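Local coordinates for protein diaminopropionate ammonia-lyase (Escherichia coli, PDB 4D9I) that catalyses the pyridoxal 5'-phosphate-dependent elimination that turns both L- and D-alpha,beta-diaminopropionate into pyruvate and ammonia, working as a homodimer, at residues 8-13 and 357-362; 88-93 and 103-108; 125-130 and 138-143; 239-244 and 299-304; 345-350 and 363-368. All coordinates share one frame; numbering follows the deposited sequence.

Contact 1. Residues 8-13 and 357-362; sequences IDIADN and QSLMEK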
# COMPACT_ATOMS: atom_id res chain seq x y z
N ILE B 8 4.82 23.01 2.09
CA ILE B 8 4.39 23.19 0.70
C ILE B 8 4.35 24.68 0.38
O ILE B 8 3.34 25.35 0.63
CB ILE B 8 2.97 22.65 0.40
CG1 ILE B 8 2.79 21.21 0.85
CG2 ILE B 8 2.66 22.77 -1.09
CD1 ILE B 8 1.33 20.89 1.13
N ASP B 9 5.44 25.21 -0.17
CA ASP B 9 5.47 26.61 -0.54
C ASP B 9 4.96 26.76 -1.96
O ASP B 9 5.45 26.08 -2.87
CB ASP B 9 6.89 27.18 -0.42
CG ASP B 9 7.35 27.28 1.04
OD1 ASP B 9 6.51 27.45 1.93
OD2 ASP B 9 8.57 27.20 1.28
N ILE B 10 3.95 27.61 -2.13
CA ILE B 10 3.34 27.88 -3.44
C ILE B 10 3.64 29.30 -3.85
O ILE B 10 3.35 30.24 -3.10
CB ILE B 10 1.80 27.72 -3.41
CG1 ILE B 10 1.40 26.33 -2.91
CG2 ILE B 10 1.22 28.00 -4.79
CD1 ILE B 10 0.04 26.29 -2.24
N ALA B 11 4.23 29.45 -5.04
CA ALA B 11 4.48 30.78 -5.60
C ALA B 11 3.77 30.90 -6.93
O ALA B 11 3.98 30.08 -7.84
CB ALA B 11 5.97 31.02 -5.76
N ASP B 12 2.90 31.91 -7.03
CA ASP B 12 2.29 32.32 -8.30
C ASP B 12 3.35 32.76 -9.28
O ASP B 12 4.24 33.52 -8.91
CB ASP B 12 1.36 33.52 -8.09
CG ASP B 12 0.12 33.16 -7.32
OD1 ASP B 12 -0.40 32.04 -7.45
OD2 ASP B 12 -0.35 34.03 -6.58
N ASN B 13 3.26 32.30 -10.53
CA ASN B 13 4.22 32.70 -11.57
C ASN B 13 3.95 34.13 -12.02
O ASN B 13 3.07 34.37 -12.85
CB ASN B 13 4.20 31.71 -12.75
CG ASN B 13 5.15 32.11 -13.90
OD1 ASN B 13 5.04 31.57 -15.01
ND2 ASN B 13 6.10 33.00 -13.63
N GLN B 357 -7.99 24.49 3.59
CA GLN B 357 -8.92 25.40 2.92
C GLN B 357 -8.24 26.50 2.10
O GLN B 357 -8.50 26.63 0.91
CB GLN B 357 -9.89 26.00 3.95
CG GLN B 357 -10.93 26.95 3.37
CD GLN B 357 -11.90 27.47 4.42
OE1 GLN B 357 -11.98 28.67 4.68
NE2 GLN B 357 -12.64 26.55 5.05
N SER B 358 -7.37 27.30 2.73
CA SER B 358 -6.59 28.32 2.02
C SER B 358 -5.64 27.73 0.96
O SER B 358 -5.49 28.31 -0.13
CB SER B 358 -5.82 29.19 3.01
OG SER B 358 -5.01 28.40 3.87
N LEU B 359 -5.02 26.60 1.26
CA LEU B 359 -4.15 25.93 0.28
C LEU B 359 -4.91 25.50 -0.97
O LEU B 359 -4.45 25.74 -2.09
CB LEU B 359 -3.44 24.72 0.91
CG LEU B 359 -2.37 25.03 1.96
CD1 LEU B 359 -1.91 23.75 2.62
CD2 LEU B 359 -1.18 25.78 1.36
N MET B 360 -6.08 24.90 -0.77
CA MET B 360 -6.98 24.55 -1.87
C MET B 360 -7.40 25.79 -2.65
O MET B 360 -7.41 25.77 -3.88
CB MET B 360 -8.21 23.80 -1.37
CG MET B 360 -7.87 22.37 -0.99
SD MET B 360 -9.31 21.42 -0.46
CE MET B 360 -9.92 20.82 -2.04
N GLU B 361 -7.72 26.86 -1.93
CA GLU B 361 -8.06 28.13 -2.56
C GLU B 361 -6.91 28.69 -3.39
O GLU B 361 -7.13 29.12 -4.51
CB GLU B 361 -8.48 29.15 -1.51
CG GLU B 361 -9.84 28.87 -0.91
CD GLU B 361 -10.28 29.92 0.10
OE1 GLU B 361 -9.86 31.10 -0.01
OE2 GLU B 361 -11.05 29.55 1.00
N LYS B 362 -5.71 28.68 -2.83
CA LYS B 362 -4.50 29.13 -3.52
C LYS B 362 -4.32 28.33 -4.80
O LYS B 362 -4.05 28.90 -5.86
CB LYS B 362 -3.26 29.00 -2.61
CG LYS B 362 -1.94 29.46 -3.21
CD LYS B 362 -1.91 30.97 -3.45
CE LYS B 362 -0.49 31.50 -3.54
NZ LYS B 362 -0.47 32.93 -3.98
O HOH W 1 2.23 33.96 -4.71
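Ile10 and Asp12 meet Leu359 and Lys362 where the edge strand 8-12 of the mixed sheet in this fold type II enzyme runs beside helix 356-363. The axes of strand 8-12 and helix 357-362 make an angle of 33° and come within 10.5 Å at their nearest, a gap bridged by side chains and one water. Ile10 uses both its branches. Chi1 of -56° sets CG1 beside the backbone N and leaves CG2 anti to it; that methyl lies against the aliphatic part of Lys362, CG2 to CG 3.8 Å, while the other branch carries CD1 to CD2 of Leu359 at 3.8 Å and touches Lys362 CG as well. Ile10 and Lys362 run past one another in opposite senses, and the bend of the lysine at chi2 (67°) takes its chain along the isoleucine and on to Asp12. Cutting Ile10 back to an alanine is likely to leave the Leu359 methyl and the lysine methylenes without their apolar neighbour. At the polar end, Lys362 NZ gives a hydrogen bond of 2.8 Å, within a salt bridge, to Asp12 OD2, reaching it from above the carboxylate plane. Asp12 OD1 has its own donor, the amide of Gln308 on the adjoining strand 308-312, so the carboxylate is held at both oxygens. Water 1 accepts from Lys362 NZ at 3.0 Å and from Asp12 N at 3.2 Å.

Contact 2. Residues 88-93 and 103-108; sequences LLCEKY and EHLKNA
Leu89, Cys90 and Tyr93, toward the C-terminal part of helix 81-93, face the short helix 102-106 and the residues just after it, two successive helices joined by a loop within the pyridoxal-phosphate-dependent enzyme fold. Leu89 comes first: its CD2 lies 4.2 Å from CD2 of Leu105, a loose methyl-to-methyl touch, and the same side chain also packs on Met113. One residue on, Cys90 is held more closely. Its SG sits 3.7 Å from Leu105 CD2 and 3.9 Å from Leu105 CD1, facing the fork of the leucine with both methyls in contact; Ile97 in the connecting loop also touches Cys90. Leu105 has an unusual chi1 of -96°, off the staggered position, and with this turn its two methyls reach the cysteine sulfur. Four residues after Leu89, the ring of Tyr93 is met obliquely by the methyl of Ala108, which comes to its CD2 and CE2 atoms, with CD2 to CB 4.0 Å. No direct hydrogen bond joins the two segments. The phenol oxygen of Tyr93 hydrogen-bonds to the backbone carbonyl of Glu111, and water 2 links it to the backbone of Ala108, donating to Tyr93 OH at 2.7 Å and to Ala108 O at 3.2 Å.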
# COMPACT_ATOMS: atom_id res chain seq x y z
N LEU B 88 19.29 11.01 -34.25
CA LEU B 88 20.73 11.13 -34.48
C LEU B 88 21.24 10.08 -35.46
O LEU B 88 22.07 10.38 -36.34
CB LEU B 88 21.50 11.04 -33.15
CG LEU B 88 21.48 12.22 -32.16
CD1 LEU B 88 21.87 11.75 -30.75
CD2 LEU B 88 22.37 13.38 -32.60
N LEU B 89 20.74 8.84 -35.33
CA LEU B 89 21.14 7.78 -36.24
C LEU B 89 20.65 8.07 -37.67
O LEU B 89 21.43 7.96 -38.64
CB LEU B 89 20.69 6.40 -35.76
CG LEU B 89 21.50 5.26 -36.37
CD1 LEU B 89 22.96 5.33 -35.90
CD2 LEU B 89 20.90 3.88 -36.11
N CYS B 90 19.40 8.49 -37.80
CA CYS B 90 18.85 8.86 -39.11
C CYS B 90 19.63 9.99 -39.77
O CYS B 90 19.90 9.96 -40.98
CB CYS B 90 17.36 9.19 -39.01
SG CYS B 90 16.37 7.69 -38.76
N GLU B 91 20.01 10.98 -38.96
CA GLU B 91 20.83 12.09 -39.43
C GLU B 91 22.19 11.62 -39.97
O GLU B 91 22.61 12.03 -41.06
CB GLU B 91 21.02 13.10 -38.30
CG GLU B 91 21.22 14.53 -38.77
CD GLU B 91 21.00 15.53 -37.64
OE1 GLU B 91 21.84 15.53 -36.71
OE2 GLU B 91 20.00 16.28 -37.68
N LYS B 92 22.86 10.74 -39.23
CA LYS B 92 24.16 10.20 -39.68
C LYS B 92 24.00 9.38 -40.96
O LYS B 92 24.74 9.60 -41.91
CB LYS B 92 24.81 9.36 -38.59
CG LYS B 92 26.24 8.94 -38.91
CD LYS B 92 26.67 7.82 -37.98
N TYR B 93 23.02 8.48 -40.98
CA TYR B 93 22.85 7.57 -42.12
C TYR B 93 22.05 8.18 -43.28
O TYR B 93 21.77 7.48 -44.25
CB TYR B 93 22.20 6.24 -41.69
CG TYR B 93 23.01 5.40 -40.72
CD1 TYR B 93 24.37 5.64 -40.52
CD2 TYR B 93 22.42 4.34 -40.04
CE1 TYR B 93 25.11 4.87 -39.63
CE2 TYR B 93 23.14 3.56 -39.16
CZ TYR B 93 24.48 3.83 -38.95
OH TYR B 93 25.21 3.04 -38.08
N GLU B 103 12.28 -1.17 -36.72
CA GLU B 103 12.94 -2.41 -37.13
C GLU B 103 13.85 -2.20 -38.34
O GLU B 103 14.94 -2.76 -38.40
CB GLU B 103 11.94 -3.52 -37.41
CG GLU B 103 12.57 -4.82 -37.90
CD GLU B 103 11.68 -6.03 -37.72
OE1 GLU B 103 10.49 -5.88 -37.36
OE2 GLU B 103 12.18 -7.16 -37.95
N HIS B 104 13.41 -1.38 -39.29
CA HIS B 104 14.29 -0.99 -40.39
C HIS B 104 15.52 -0.32 -39.86
O HIS B 104 16.64 -0.56 -40.34
CB HIS B 104 13.59 -0.11 -41.41
CG HIS B 104 12.68 -0.86 -42.35
ND1 HIS B 104 11.44 -0.43 -42.66
CD2 HIS B 104 12.87 -2.05 -43.05
CE1 HIS B 104 10.87 -1.29 -43.52
NE2 HIS B 104 11.74 -2.29 -43.75
N LEU B 105 15.34 0.53 -38.84
CA LEU B 105 16.46 1.20 -38.17
C LEU B 105 17.38 0.22 -37.44
O LEU B 105 18.60 0.31 -37.55
CB LEU B 105 15.98 2.28 -37.20
CG LEU B 105 15.92 3.73 -37.67
CD1 LEU B 105 15.48 4.65 -36.55
CD2 LEU B 105 17.26 4.18 -38.24
N LYS B 106 16.77 -0.70 -36.68
CA LYS B 106 17.51 -1.74 -35.96
C LYS B 106 18.56 -2.41 -36.86
O LYS B 106 19.72 -2.56 -36.47
CB LYS B 106 16.57 -2.79 -35.37
CG LYS B 106 15.73 -2.30 -34.20
CD LYS B 106 14.87 -3.40 -33.59
CE LYS B 106 15.69 -4.30 -32.67
NZ LYS B 106 14.98 -5.56 -32.34
N ASN B 107 18.13 -2.77 -38.07
CA ASN B 107 18.97 -3.46 -39.03
C ASN B 107 19.64 -2.55 -40.05
O ASN B 107 20.14 -3.03 -41.07
CB ASN B 107 18.16 -4.54 -39.74
CG ASN B 107 17.67 -5.61 -38.80
OD1 ASN B 107 18.46 -6.27 -38.12
ND2 ASN B 107 16.36 -5.80 -38.74
N ALA B 108 19.67 -1.25 -39.78
CA ALA B 108 20.34 -0.31 -40.67
C ALA B 108 21.85 -0.59 -40.69
O ALA B 108 22.42 -1.13 -39.74
CB ALA B 108 20.07 1.12 -40.26
O HOH W 2 24.60 0.38 -37.98

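Contact 3. Residues 125-130 and 138-143; sequences RGVAWA and AVIYMP
Ala128 and Ala138 bring their CA atoms to 5.7 Å where helix 125-130 lies over strand 138-142, the two short axes running nearly antiparallel at 167° and 8.4 Å apart at their closest. This is the return half of a beta-alpha-beta unit: strand 114-118 leads into helix 122-133, and the chain comes back through strand 137-142, parallel to the first strand. Small residues allow the closest approach. The methyl of Ala138 points at the helix backbone itself, with Ala138 CB 4.2 Å from Ala128 CA, and neither residue has anything beyond CB to push the two elements apart. Farther along the strand, Ile140 spans the larger distance to the helix with its longer branch. Its CG1 leaves beside the backbone N (chi1 -49°), and chi2 of -51° folds the chain so that CD1 reaches Val127 CG1 at 4.2 Å, the two side chains crossing at a slant. The same branch passes the methyl of Ala128, where CG1 of Ile140 stands 4.5 Å from CB. Thr117 on strand 114-118 touches both Val127 and Ile140, and Ile85 of helix 81-93 and Ile154 of helix 148-155 add to the apolar surroundings. The side chain of Ile140 lies about 9 Å from that of Asp120, the residue thought to act as proton acceptor for the L-substrate. Between the two segments there is no hydrogen bond or charge pair; with no directional bond to fix them, the shape of buried aliphatic groups alone sets how helix and strand pack here.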
# COMPACT_ATOMS: atom_id res chain seq x y z
N ARG B 125 19.17 4.92 -18.66
CA ARG B 125 18.55 3.64 -18.95
C ARG B 125 17.85 3.67 -20.30
O ARG B 125 17.96 2.72 -21.08
CB ARG B 125 17.55 3.26 -17.85
CG ARG B 125 16.98 1.87 -18.01
CD ARG B 125 16.38 1.38 -16.70
NE ARG B 125 15.64 0.14 -16.87
CZ ARG B 125 14.89 -0.42 -15.92
NH1 ARG B 125 14.82 0.14 -14.71
NH2 ARG B 125 14.24 -1.54 -16.17
N GLY B 126 17.10 4.75 -20.55
CA GLY B 126 16.47 4.95 -21.85
C GLY B 126 17.46 5.02 -23.01
O GLY B 126 17.21 4.44 -24.08
N VAL B 127 18.58 5.73 -22.81
CA VAL B 127 19.68 5.79 -23.79
C VAL B 127 20.30 4.40 -24.05
O VAL B 127 20.50 3.99 -25.20
CB VAL B 127 20.76 6.84 -23.38
CG1 VAL B 127 22.01 6.75 -24.26
CG2 VAL B 127 20.17 8.24 -23.44
N ALA B 128 20.59 3.69 -22.97
CA ALA B 128 21.18 2.37 -23.08
C ALA B 128 20.24 1.43 -23.83
O ALA B 128 20.68 0.65 -24.68
CB ALA B 128 21.50 1.83 -21.69
N TRP B 129 18.95 1.52 -23.52
CA TRP B 129 17.94 0.70 -24.15
C TRP B 129 17.91 0.94 -25.65
O TRP B 129 17.92 -0.01 -26.43
CB TRP B 129 16.56 0.97 -23.51
CG TRP B 129 15.47 0.20 -24.18
CD1 TRP B 129 15.01 -1.07 -23.87
CD2 TRP B 129 14.70 0.62 -25.35
NE1 TRP B 129 14.02 -1.46 -24.74
CE2 TRP B 129 13.78 -0.49 -25.65
CE3 TRP B 129 14.68 1.75 -26.16
CZ2 TRP B 129 12.87 -0.43 -26.70
CZ3 TRP B 129 13.77 1.80 -27.23
CH2 TRP B 129 12.90 0.73 -27.49
N ALA B 130 17.87 2.21 -26.05
CA ALA B 130 17.83 2.56 -27.47
C ALA B 130 19.09 2.14 -28.22
O ALA B 130 19.00 1.56 -29.31
CB ALA B 130 17.57 4.05 -27.66
N ALA B 138 26.71 2.36 -26.04
CA ALA B 138 26.41 3.40 -25.07
C ALA B 138 27.38 3.36 -23.89
O ALA B 138 27.77 2.28 -23.43
CB ALA B 138 24.96 3.31 -24.61
N VAL B 139 27.74 4.53 -23.39
CA VAL B 139 28.62 4.65 -22.21
C VAL B 139 27.95 5.59 -21.20
O VAL B 139 27.86 6.79 -21.42
CB VAL B 139 30.06 5.11 -22.58
CG1 VAL B 139 30.96 5.13 -21.35
CG2 VAL B 139 30.67 4.20 -23.63
N ILE B 140 27.46 5.02 -20.11
CA ILE B 140 26.70 5.76 -19.10
C ILE B 140 27.54 6.06 -17.86
O ILE B 140 28.21 5.18 -17.31
CB ILE B 140 25.41 4.99 -18.70
CG1 ILE B 140 24.62 4.51 -19.93
CG2 ILE B 140 24.54 5.81 -17.77
CD1 ILE B 140 24.31 5.54 -21.01
N TYR B 141 27.54 7.32 -17.43
CA TYR B 141 28.15 7.68 -16.15
C TYR B 141 27.07 7.94 -15.09
O TYR B 141 26.04 8.56 -15.38
CB TYR B 141 29.09 8.89 -16.32
CG TYR B 141 30.32 8.63 -17.18
CD1 TYR B 141 30.35 7.57 -18.09
CD2 TYR B 141 31.43 9.45 -17.09
CE1 TYR B 141 31.46 7.34 -18.87
CE2 TYR B 141 32.55 9.22 -17.88
CZ TYR B 141 32.56 8.16 -18.77
OH TYR B 141 33.66 7.92 -19.57
N MET B 142 27.29 7.44 -13.87
CA MET B 142 26.39 7.71 -12.74
C MET B 142 27.18 8.30 -11.56
O MET B 142 28.33 7.93 -11.35
CB MET B 142 25.63 6.43 -12.33
CG MET B 142 24.75 5.83 -13.43
SD MET B 142 23.67 4.52 -12.81
CE MET B 142 22.51 5.52 -11.89
N PRO B 143 26.57 9.24 -10.81
CA PRO B 143 27.30 9.93 -9.75
C PRO B 143 27.43 9.10 -8.48
O PRO B 143 26.72 8.10 -8.31
CB PRO B 143 26.47 11.19 -9.48
CG PRO B 143 25.23 11.07 -10.30
CD PRO B 143 25.17 9.69 -10.88

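Contact 4. Residues 239-244 and 299-304; sequences GVLGYL and WEILRN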
# COMPACT_ATOMS: atom_id res chain seq x y z
N GLY B 239 8.25 20.02 -22.00
CA GLY B 239 7.72 19.27 -23.14
C GLY B 239 6.23 18.99 -23.00
O GLY B 239 5.45 19.20 -23.94
N VAL B 240 5.84 18.52 -21.82
CA VAL B 240 4.46 18.15 -21.56
C VAL B 240 3.52 19.37 -21.42
O VAL B 240 2.44 19.37 -22.00
CB VAL B 240 4.41 17.22 -20.33
CG1 VAL B 240 2.99 17.00 -19.82
CG2 VAL B 240 5.06 15.87 -20.70
N LEU B 241 3.95 20.40 -20.68
CA LEU B 241 3.12 21.60 -20.54
C LEU B 241 3.00 22.30 -21.89
O LEU B 241 1.96 22.87 -22.23
CB LEU B 241 3.63 22.55 -19.43
CG LEU B 241 2.78 23.80 -19.16
CD1 LEU B 241 1.40 23.49 -18.57
CD2 LEU B 241 3.50 24.84 -18.31
N GLY B 242 4.06 22.21 -22.69
CA GLY B 242 4.04 22.81 -24.03
C GLY B 242 2.93 22.19 -24.86
O GLY B 242 2.14 22.91 -25.48
N TYR B 243 2.85 20.86 -24.85
CA TYR B 243 1.81 20.13 -25.58
C TYR B 243 0.42 20.46 -25.04
O TYR B 243 -0.47 20.80 -25.80
CB TYR B 243 2.02 18.62 -25.55
CG TYR B 243 0.87 17.83 -26.18
CD1 TYR B 243 -0.24 17.42 -25.44
CD2 TYR B 243 0.89 17.52 -27.54
CE1 TYR B 243 -1.29 16.72 -26.03
CE2 TYR B 243 -0.15 16.81 -28.13
CZ TYR B 243 -1.23 16.41 -27.37
OH TYR B 243 -2.24 15.71 -27.99
N LEU B 244 0.25 20.34 -23.72
CA LEU B 244 -1.06 20.51 -23.07
C LEU B 244 -1.64 21.90 -23.30
O LEU B 244 -2.84 22.07 -23.56
CB LEU B 244 -0.94 20.24 -21.57
CG LEU B 244 -0.73 18.79 -21.13
CD1 LEU B 244 -0.57 18.69 -19.62
CD2 LEU B 244 -1.86 17.89 -21.61
N TRP B 299 12.67 25.98 -19.30
CA TRP B 299 12.44 27.15 -18.47
C TRP B 299 11.63 28.19 -19.20
O TRP B 299 10.77 28.85 -18.62
CB TRP B 299 13.77 27.77 -18.03
CG TRP B 299 13.60 29.13 -17.43
CD1 TRP B 299 14.17 30.33 -17.85
CD2 TRP B 299 12.75 29.49 -16.28
NE1 TRP B 299 13.76 31.37 -17.05
CE2 TRP B 299 12.90 30.94 -16.10
CE3 TRP B 299 11.91 28.77 -15.41
CZ2 TRP B 299 12.25 31.63 -15.09
CZ3 TRP B 299 11.24 29.49 -14.39
CH2 TRP B 299 11.41 30.89 -14.24
N GLU B 300 11.89 28.31 -20.50
CA GLU B 300 11.17 29.24 -21.36
C GLU B 300 9.67 28.96 -21.32
O GLU B 300 8.87 29.88 -21.12
CB GLU B 300 11.73 29.16 -22.80
CG GLU B 300 11.05 30.08 -23.79
CD GLU B 300 11.41 31.56 -23.62
OE1 GLU B 300 12.52 31.88 -23.12
OE2 GLU B 300 10.58 32.42 -24.00
N ILE B 301 9.30 27.69 -21.51
CA ILE B 301 7.90 27.25 -21.48
C ILE B 301 7.26 27.51 -20.12
O ILE B 301 6.14 28.03 -20.02
CB ILE B 301 7.78 25.73 -21.81
CG1 ILE B 301 8.40 25.37 -23.18
CG2 ILE B 301 6.34 25.22 -21.64
CD1 ILE B 301 8.10 26.31 -24.32
N LEU B 302 7.97 27.14 -19.06
CA LEU B 302 7.44 27.23 -17.70
C LEU B 302 7.26 28.69 -17.25
O LEU B 302 6.23 29.04 -16.70
CB LEU B 302 8.33 26.48 -16.72
CG LEU B 302 8.61 25.01 -17.04
CD1 LEU B 302 9.49 24.36 -15.98
CD2 LEU B 302 7.30 24.23 -17.19
N ARG B 303 8.28 29.51 -17.50
CA ARG B 303 8.22 30.93 -17.18
C ARG B 303 7.02 31.58 -17.89
O ARG B 303 6.30 32.38 -17.29
CB ARG B 303 9.53 31.61 -17.62
CG ARG B 303 9.65 33.08 -17.25
CD ARG B 303 10.60 33.76 -18.24
NE ARG B 303 10.08 35.08 -18.58
CZ ARG B 303 10.45 36.22 -18.00
NH1 ARG B 303 11.37 36.22 -17.05
NH2 ARG B 303 9.90 37.35 -18.37
N ASN B 304 6.82 31.22 -19.16
CA ASN B 304 5.70 31.71 -19.95
C ASN B 304 4.33 31.21 -19.53
O ASN B 304 3.38 31.98 -19.47
CB ASN B 304 5.90 31.38 -21.42
CG ASN B 304 6.97 32.24 -22.06
OD1 ASN B 304 7.61 33.06 -21.41
ND2 ASN B 304 7.17 32.05 -23.36
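Ile301 and Leu302 press against Leu241 and Gly242 where helices 239-244 and 299-304 cross, their axes 9.2 Å apart at the nearest point and inclined by 52°. This is apolar helix-helix packing beside the mixed sheet of the fold type II enzyme. The first kind of contact is side chain against bare backbone. In Ile301, chi1 of -57° puts CG1 beside the backbone N and leaves CG2 to face the backbone at Gly242: Ile301 CG2 lies 3.9 Å from Gly242 N and 4.1 Å from Gly242 CA. The nearest pair of CA atoms is also here, Gly242 to Ile301 at 6.4 Å. The second kind is methyl against methyl. Leu241 extends with CG anti to the backbone N (chi1 -177°), sending CD2 across the gap to CD2 of Leu302 at 4.0 Å, where the two leucines cross on the slant. The same Leu241 methyl has a longer touch with Ile301, CD2 to CG2 at 4.4 Å, so it sits by two consecutive residues of helix 299-304. Polar contacts do not contribute: no hydrogen bond passes between the two segments, and all four touching residues are buried. Helix 235-248 packs on the sheet through Leu241 and Val240, which both rest on Leu229 of strand 226-230, and on helix 208-220, where Tyr243 meets Ala210 and Val214. Helix 296-305 in turn meets helix 265-272, Leu302 touching Ile266, and an N-terminal loop, where Ile301 reaches Ser21.

Contact 5. Residues 345-350 and 363-368; sequences GVLAAV and LALNKD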
# COMPACT_ATOMS: atom_id res chain seq x y z
N GLY B 345 1.69 13.35 -4.16
CA GLY B 345 2.00 13.66 -2.77
C GLY B 345 1.54 15.03 -2.36
O GLY B 345 1.06 15.20 -1.24
N VAL B 346 1.68 16.02 -3.25
CA VAL B 346 1.27 17.39 -2.93
C VAL B 346 -0.22 17.45 -2.57
O VAL B 346 -0.60 18.07 -1.58
CB VAL B 346 1.59 18.38 -4.07
CG1 VAL B 346 0.88 19.72 -3.87
CG2 VAL B 346 3.09 18.61 -4.17
N LEU B 347 -1.04 16.80 -3.39
CA LEU B 347 -2.49 16.79 -3.15
C LEU B 347 -2.81 16.17 -1.80
O LEU B 347 -3.69 16.64 -1.06
CB LEU B 347 -3.23 16.04 -4.25
CG LEU B 347 -3.12 16.56 -5.68
CD1 LEU B 347 -4.00 15.73 -6.62
CD2 LEU B 347 -3.56 18.01 -5.72
N ALA B 348 -2.10 15.10 -1.46
CA ALA B 348 -2.33 14.41 -0.19
C ALA B 348 -1.87 15.30 0.99
O ALA B 348 -2.55 15.35 2.02
CB ALA B 348 -1.59 13.08 -0.17
N ALA B 349 -0.73 15.99 0.83
CA ALA B 349 -0.21 16.88 1.87
C ALA B 349 -1.17 18.04 2.12
O ALA B 349 -1.32 18.50 3.26
CB ALA B 349 1.16 17.42 1.48
N VAL B 350 -1.77 18.54 1.05
CA VAL B 350 -2.75 19.62 1.14
C VAL B 350 -3.97 19.11 1.92
O VAL B 350 -4.47 19.78 2.81
CB VAL B 350 -3.19 20.08 -0.27
CG1 VAL B 350 -4.51 20.87 -0.20
CG2 VAL B 350 -2.09 20.91 -0.95
N LEU B 363 -4.49 27.01 -4.71
CA LEU B 363 -4.29 26.12 -5.84
C LEU B 363 -5.50 26.03 -6.76
O LEU B 363 -5.44 25.38 -7.79
CB LEU B 363 -3.85 24.71 -5.38
CG LEU B 363 -2.55 24.64 -4.57
CD1 LEU B 363 -2.43 23.32 -3.82
CD2 LEU B 363 -1.31 24.92 -5.41
N ALA B 364 -6.59 26.72 -6.39
CA ALA B 364 -7.85 26.68 -7.14
C ALA B 364 -8.41 25.26 -7.27
O ALA B 364 -9.09 24.92 -8.24
CB ALA B 364 -7.72 27.37 -8.50
N LEU B 365 -8.10 24.43 -6.29
CA LEU B 365 -8.75 23.12 -6.18
C LEU B 365 -10.11 23.23 -5.49
O LEU B 365 -10.22 23.80 -4.40
CB LEU B 365 -7.85 22.14 -5.44
CG LEU B 365 -6.48 21.96 -6.12
CD1 LEU B 365 -5.54 21.24 -5.17
CD2 LEU B 365 -6.61 21.21 -7.44
N ASN B 366 -11.13 22.70 -6.13
CA ASN B 366 -12.47 22.69 -5.57
C ASN B 366 -13.20 21.47 -6.12
O ASN B 366 -12.59 20.66 -6.84
CB ASN B 366 -13.20 24.00 -5.90
CG ASN B 366 -13.24 24.29 -7.40
OD1 ASN B 366 -13.13 23.37 -8.22
ND2 ASN B 366 -13.37 25.56 -7.75
N LYS B 367 -14.50 21.37 -5.83
CA LYS B 367 -15.29 20.19 -6.20
C LYS B 367 -15.46 20.00 -7.73
O LYS B 367 -15.88 18.93 -8.18
CB LYS B 367 -16.66 20.20 -5.50
N ASP B 368 -15.12 21.03 -8.51
CA ASP B 368 -15.12 20.90 -9.97
C ASP B 368 -13.75 20.52 -10.57
O ASP B 368 -13.66 20.24 -11.78
CB ASP B 368 -15.60 22.20 -10.62
CG ASP B 368 -17.02 22.55 -10.23
OD1 ASP B 368 -17.90 21.67 -10.27
OD2 ASP B 368 -17.25 23.71 -9.85
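Leu347 and Val350 of helix 338-352 receive Leu365 and Leu363 from the end of helix 356-363 and the chain just after it. Two apolar pairs make the contact, each with a single methyl-to-methyl approach. Val350 and Leu363 meet tip to tip, CG2 to CD1 at 3.8 Å; with Val350 CG1 anti to its backbone N (chi1 162°), CG2 is the methyl left to meet the leucine. Leu347 and Leu365 instead cross at about a right angle, with CD2 of Leu347 3.8 Å from CD1 of Leu365. All four side chains are buried, and no hydrogen bond joins the segments. Within 363-368 the polar detail is local. Ala364, at phi 58°, ends helix 356-363 in a Schellman motif, and this turn comes between the two leucines that face helix 338-352. Farther on, Asn366 OD1 accepts from Asp368 N at 3.1 Å, the donor standing above the carbonyl plane with an N-H...O angle of 137°, which forms an Asx turn. Leu363 also packs on Ile310 of strand 308-312 and Ile256 of strand 254-260. A Schellman-ended helix followed by an Asx turn thus leads the chain into strand 370-375 of the mixed sheet, a helix-to-strand connection of an alpha/beta fold.

Contacts 1 and 5 lie together at one end of the molecule, centres about 9 Å apart, and their segments alternate along the chain: helix 356-363 supplies contact 1 and runs on into the exit chain of contact 5, with a probable hydrogen bond from Leu365 N to Met360 O between them. Contact 1 ties the N-terminal strand 8-12 to this late helix, enclosing contacts 2, 3 and 4 in sequence. Those follow in series, with contact 5 closing after contact 4. Contact 4, about 20 Å from contact 1 between centres, belongs to helices beside the seven-stranded mixed sheet. Contacts 2 and 3, centres about 19 Å apart, lie across the chain's centre from contact 1, in the part around the four-stranded parallel sheet.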